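Local coordinates for uncharacterized protein (Streptococcus pneumoniae, PDB 3LFT) that binds tryptophan and is probably the substrate-binding component of an ABC transporter for that amino acid, at residues P218-T221 with A222-E225; S200-P203 with T204-S208. All coordinates share one frame; numbering follows the deposited sequence. Where two conformers were deposited one is given.

Contact 1 (P218-T221 with A222-E225); sequences PSAT and AMVE
M223, a selenomethionine, folds back from the first turn of helix 221-224 over the residues that lead into it. Its CB lies 3.6 Å from P218 CB, and the two side chains run past each other in opposite senses. CG stands anti to the carbonyl carbon (chi1 -69°), which sends the chain back toward the preceding loop; SE then passes P218 CB at 3.8 Å. A bend at chi3 (-92°) turns CE inward, where it meets A220 CB at 3.7 Å and the backbone N of S219 at 3.9 Å. V224 approaches the same proline crosswise, its CG2 3.8 Å from P218 CD. A220 occupies the N-cap position: its carbonyl O accepts a nearly straight bond from V224 N (3.0 Å, 171° at the hydrogen) and a weak, bent one from M223 N. T221 O takes E225 N at 2.8 Å. Before the helix, S219 centres an inverse gamma turn closed by A220 N and P218 O, and its OG is bonded to V192 O. F202 packs against both P218 and M223, while A220 touches the bound tryptophan. The chemistry is thus divided: backbone bonds hold the helix start and apolar contacts fasten it to the end of strand 216-218, which together probably help to position A220 in the ligand pocket.

Contact 2 (S200-P203 with T204-S208); sequences SGFP and TVVSS
T204 N donates to G201 O at 3.0 Å, approaching from above the carbonyl plane, 45° out of it, with an N-H...O angle of 137°. G201 is where the chain leaves helix 196-200, so this bond spans the junction with helix 202-208. V205 follows on the buried side: its CB is 3.9 Å from F202 CD1, and its CG1 and CG2 lie near CE1 and CD1 of that ring respectively. At V206 the backbone N bonds to F202 O (3.1 Å, 162° at the hydrogen), while CG2, anti to the carbonyl carbon, is directed back to F202 CE2, only 3.3 Å away. Both valines cross the phenylalanine obliquely, beside CD1 and CE2 in turn. S207 N continues the i to i+4 pattern with P203 O at 2.9 Å, and S208 N does so with T204 O. I176 packs on T204 and V205 from helix 176-183, and I216 of strand 216-218 meets F202 and V205. P203 sits in the first turn, a common place for proline because no backbone hydrogen is needed there; the whole is typical of an amphipathic helix flanking a parallel sheet in an alpha/beta domain.

In the fold
Contact 2 comes first along the chain and contact 1 follows, beginning at the last residue of strand 216-218, their centres 11 Å apart. They touch through F202, whose CZ lies 3.7 Å from P218 CG, so one aromatic side chain serves both. Contact 1 is buried, its centre about 10 Å from the centre of the chain, and carries A220 of the tryptophan pocket. Contact 2 is partly buried, its centre about 17 Å from the chain's, with P203 and S207 exposed. Each lies at the start of a helix, a single short turn in contact 1, which is joined to a strand end through proline and selenomethionine; contact 2 relies on F202 against its own valines, F202 and V205 meeting strand 216-218, with serines later.

Contact 1 (P218-T221 with A222-E225)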
ATOM      1  N   PRO A 218     -10.062  -3.147  -6.046  1.00  4.11           N
ATOM      2  CA  PRO A 218      -8.967  -2.255  -5.636  1.00  4.77           C
ATOM      3  C   PRO A 218      -8.307  -2.802  -4.374  1.00  4.83           C
ATOM      4  O   PRO A 218      -8.991  -3.224  -3.434  1.00  4.60           O
ATOM      5  CB  PRO A 218      -9.686  -0.941  -5.360  1.00  5.15           C
ATOM      6  CG  PRO A 218     -11.053  -1.385  -4.795  1.00  5.23           C
ATOM      7  CD  PRO A 218     -11.332  -2.776  -5.384  1.00  4.20           C
ATOM      8  N   SER A 219      -6.972  -2.781  -4.338  1.00  4.80           N
ATOM      9  CA  SER A 219      -6.190  -3.472  -3.298  1.00  5.58           C
ATOM     10  C   SER A 219      -6.087  -2.753  -1.964  1.00  5.12           C
ATOM     11  O   SER A 219      -4.981  -2.553  -1.429  1.00  6.35           O
ATOM     12  CB  SER A 219      -4.802  -3.810  -3.851  1.00  5.60           C
ATOM     13  OG  SER A 219      -4.916  -4.598  -5.019  1.00  5.82           O
ATOM     14  N   ALA A 220      -7.234  -2.355  -1.410  1.00  4.33           N
ATOM     15  CA  ALA A 220      -7.302  -1.846  -0.040  1.00  4.35           C
ATOM     16  C   ALA A 220      -8.715  -1.872   0.471  1.00  3.97           C
ATOM     17  O   ALA A 220      -9.650  -1.554  -0.265  1.00  4.57           O
ATOM     18  CB  ALA A 220      -6.791  -0.406   0.040  1.00  4.62           C
ATOM     19  N   THR A 221      -8.872  -2.226   1.745  1.00  4.28           N
ATOM     20  CA  THR A 221     -10.158  -2.139   2.423  1.00  4.38           C
ATOM     21  C   THR A 221     -10.755  -0.761   2.275  1.00  4.29           C
ATOM     22  O   THR A 221     -11.939  -0.637   2.007  1.00  5.08           O
ATOM     23  CB  THR A 221     -10.023  -2.524   3.902  1.00  5.18           C
ATOM     24  OG1 THR A 221      -9.584  -3.888   3.965  1.00  7.00           O
ATOM     25  CG2 THR A 221     -11.329  -2.378   4.669  1.00  5.63           C
ATOM     26  N   ALA A 222      -9.921   0.267   2.424  1.00  4.44           N
ATOM     27  CA  ALA A 222     -10.398   1.634   2.347  1.00  4.82           C
ATOM     28  C   ALA A 222     -10.986   1.992   0.982  1.00  4.02           C
ATOM     29  O   ALA A 222     -11.855   2.852   0.911  1.00  5.31           O
ATOM     30  CB  ALA A 222      -9.287   2.593   2.713  1.00  4.23           C
HETATM   31  N   MSE A 223     -10.490   1.351  -0.077  1.00  4.63           N
HETATM   32  CA  MSE A 223     -11.052   1.541  -1.412  1.00  4.24           C
HETATM   33  C   MSE A 223     -12.315   0.713  -1.605  1.00  4.14           C
HETATM   34  O   MSE A 223     -13.313   1.215  -2.106  1.00  5.15           O
HETATM   35  CB  MSE A 223     -10.017   1.225  -2.490  1.00  4.86           C
HETATM   36  CG  MSE A 223      -8.860   2.257  -2.535  1.00  4.52           C
HETATM   37 SE   MSE A 223      -7.694   2.073  -4.082  1.00 10.49          SE
HETATM   38  CE  MSE A 223      -6.312   0.901  -3.398  1.00  7.80           C
ATOM     39  N   VAL A 224     -12.299  -0.548  -1.175  1.00  5.17           N
ATOM     40  CA  VAL A 224     -13.492  -1.369  -1.269  1.00  6.13           C
ATOM     41  C   VAL A 224     -14.633  -0.717  -0.508  1.00  5.54           C
ATOM     42  O   VAL A 224     -15.773  -0.725  -0.982  1.00  7.73           O
ATOM     43  CB  VAL A 224     -13.240  -2.826  -0.793  1.00  6.06           C
ATOM     44  CG1 VAL A 224     -14.553  -3.634  -0.751  1.00  7.15           C
ATOM     45  CG2 VAL A 224     -12.250  -3.531  -1.740  1.00  7.49           C
ATOM     46  N   GLU A 225     -14.352  -0.114   0.643  1.00  5.53           N
ATOM     47  CA  GLU A 225     -15.446   0.401   1.452  1.00  6.68           C
ATOM     48  C   GLU A 225     -16.168   1.611   0.872  1.00  6.76           C
ATOM     49  O   GLU A 225     -17.282   1.897   1.302  1.00  7.34           O
ATOM     50  CB  GLU A 225     -15.044   0.574   2.908  1.00  8.34           C
ATOM     51  CG  GLU A 225     -14.032   1.603   3.221  1.00 12.16           C
ATOM     52  CD  GLU A 225     -13.566   1.499   4.687  1.00 15.43           C
ATOM     53  OE1 GLU A 225     -12.535   2.103   5.045  1.00 17.92           O
ATOM     54  OE2 GLU A 225     -14.234   0.800   5.488  1.00 17.66           O
TER

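Contact 2 (S200-P203 with T204-S208)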
ATOM      1  N   SER A 200      -5.227   7.702  -3.172  1.00  4.50           N
ATOM      2  CA  SER A 200      -5.487   9.085  -2.804  1.00  5.67           C
ATOM      3  C   SER A 200      -6.597   9.712  -3.649  1.00  6.21           C
ATOM      4  O   SER A 200      -7.218  10.684  -3.211  1.00  8.13           O
ATOM      5  CB  SER A 200      -4.194   9.905  -2.881  1.00  6.22           C
ATOM      6  OG  SER A 200      -3.867  10.199  -4.224  1.00  9.09           O
ATOM      7  N   GLY A 201      -6.837   9.168  -4.844  1.00  5.94           N
ATOM      8  CA  GLY A 201      -7.892   9.678  -5.718  1.00  6.00           C
ATOM      9  C   GLY A 201      -8.999   8.677  -5.954  1.00  5.69           C
ATOM     10  O   GLY A 201      -9.705   8.779  -6.960  1.00  6.00           O
ATOM     11  N   PHE A 202      -9.178   7.722  -5.041  1.00  5.73           N
ATOM     12  CA  PHE A 202     -10.095   6.617  -5.342  1.00  4.84           C
ATOM     13  C   PHE A 202     -11.571   7.013  -5.535  1.00  5.06           C
ATOM     14  O   PHE A 202     -12.244   6.441  -6.390  1.00  4.44           O
ATOM     15  CB  PHE A 202      -9.939   5.439  -4.381  1.00  5.21           C
ATOM     16  CG  PHE A 202     -10.679   4.227  -4.852  1.00  4.59           C
ATOM     17  CD1 PHE A 202     -10.241   3.514  -5.970  1.00  4.53           C
ATOM     18  CD2 PHE A 202     -11.868   3.833  -4.231  1.00  4.58           C
ATOM     19  CE1 PHE A 202     -10.959   2.433  -6.451  1.00  5.64           C
ATOM     20  CE2 PHE A 202     -12.575   2.730  -4.720  1.00  4.57           C
ATOM     21  CZ  PHE A 202     -12.110   2.047  -5.818  1.00  6.08           C
ATOM     22  N   PRO A 203     -12.083   7.992  -4.765  1.00  4.98           N
ATOM     23  CA  PRO A 203     -13.468   8.400  -5.052  1.00  5.82           C
ATOM     24  C   PRO A 203     -13.675   8.882  -6.491  1.00  5.48           C
ATOM     25  O   PRO A 203     -14.786   8.753  -7.020  1.00  6.26           O
ATOM     26  CB  PRO A 203     -13.726   9.494  -4.017  1.00  5.93           C
ATOM     27  CG  PRO A 203     -12.870   9.042  -2.839  1.00  5.94           C
ATOM     28  CD  PRO A 203     -11.599   8.550  -3.485  1.00  5.53           C
ATOM     29  N   THR A 204     -12.620   9.365  -7.146  1.00  5.89           N
ATOM     30  CA  THR A 204     -12.707   9.787  -8.556  1.00  6.23           C
ATOM     31  C   THR A 204     -12.887   8.576  -9.469  1.00  5.77           C
ATOM     32  O   THR A 204     -13.621   8.640 -10.459  1.00  5.58           O
ATOM     33  CB  THR A 204     -11.462  10.571  -8.973  1.00  6.99           C
ATOM     34  OG1 THR A 204     -11.364  11.730  -8.147  1.00  8.68           O
ATOM     35  CG2 THR A 204     -11.516  10.994 -10.440  1.00  6.96           C
ATOM     36  N   VAL A 205     -12.236   7.461  -9.127  1.00  5.34           N
ATOM     37  CA  VAL A 205     -12.438   6.223  -9.874  1.00  6.26           C
ATOM     38  C   VAL A 205     -13.902   5.799  -9.764  1.00  6.21           C
ATOM     39  O   VAL A 205     -14.541   5.469 -10.776  1.00  6.65           O
ATOM     40  CB  VAL A 205     -11.530   5.083  -9.355  1.00  5.56           C
ATOM     41  CG1 VAL A 205     -11.773   3.810 -10.152  1.00  6.78           C
ATOM     42  CG2 VAL A 205     -10.045   5.473  -9.408  1.00  7.15           C
ATOM     43  N   VAL A 206     -14.436   5.815  -8.541  1.00  5.75           N
ATOM     44  CA  VAL A 206     -15.802   5.352  -8.290  1.00  5.80           C
ATOM     45  C   VAL A 206     -16.825   6.245  -9.011  1.00  5.68           C
ATOM     46  O   VAL A 206     -17.764   5.748  -9.647  1.00  6.28           O
ATOM     47  CB  VAL A 206     -16.104   5.293  -6.778  1.00  5.91           C
ATOM     48  CG1 VAL A 206     -17.549   4.872  -6.514  1.00  6.97           C
ATOM     49  CG2 VAL A 206     -15.149   4.352  -6.089  1.00  5.99           C
ATOM     50  N   SER A 207     -16.623   7.562  -8.947  1.00  5.52           N
ATOM     51  CA  SER A 207     -17.570   8.477  -9.574  0.50  5.44           C
ATOM     52  C   SER A 207     -17.493   8.384 -11.093  1.00  5.61           C
ATOM     53  O   SER A 207     -18.538   8.389 -11.767  1.00  5.88           O
ATOM     54  CB  SER A 207     -17.371   9.916  -9.089  0.50  5.66           C
ATOM     55  OG  SER A 207     -16.076  10.386  -9.388  0.50  4.05           O
ATOM     56  N   SER A 208     -16.282   8.279 -11.637  1.00  6.20           N
ATOM     57  CA  SER A 208     -16.108   8.140 -13.083  1.00  7.39           C
ATOM     58  C   SER A 208     -16.703   6.840 -13.619  1.00  7.41           C
ATOM     59  O   SER A 208     -17.204   6.808 -14.738  1.00  8.12           O
ATOM     60  CB  SER A 208     -14.646   8.257 -13.491  1.00  7.75           C
ATOM     61  OG  SER A 208     -14.218   9.608 -13.390  1.00  9.34           O
TER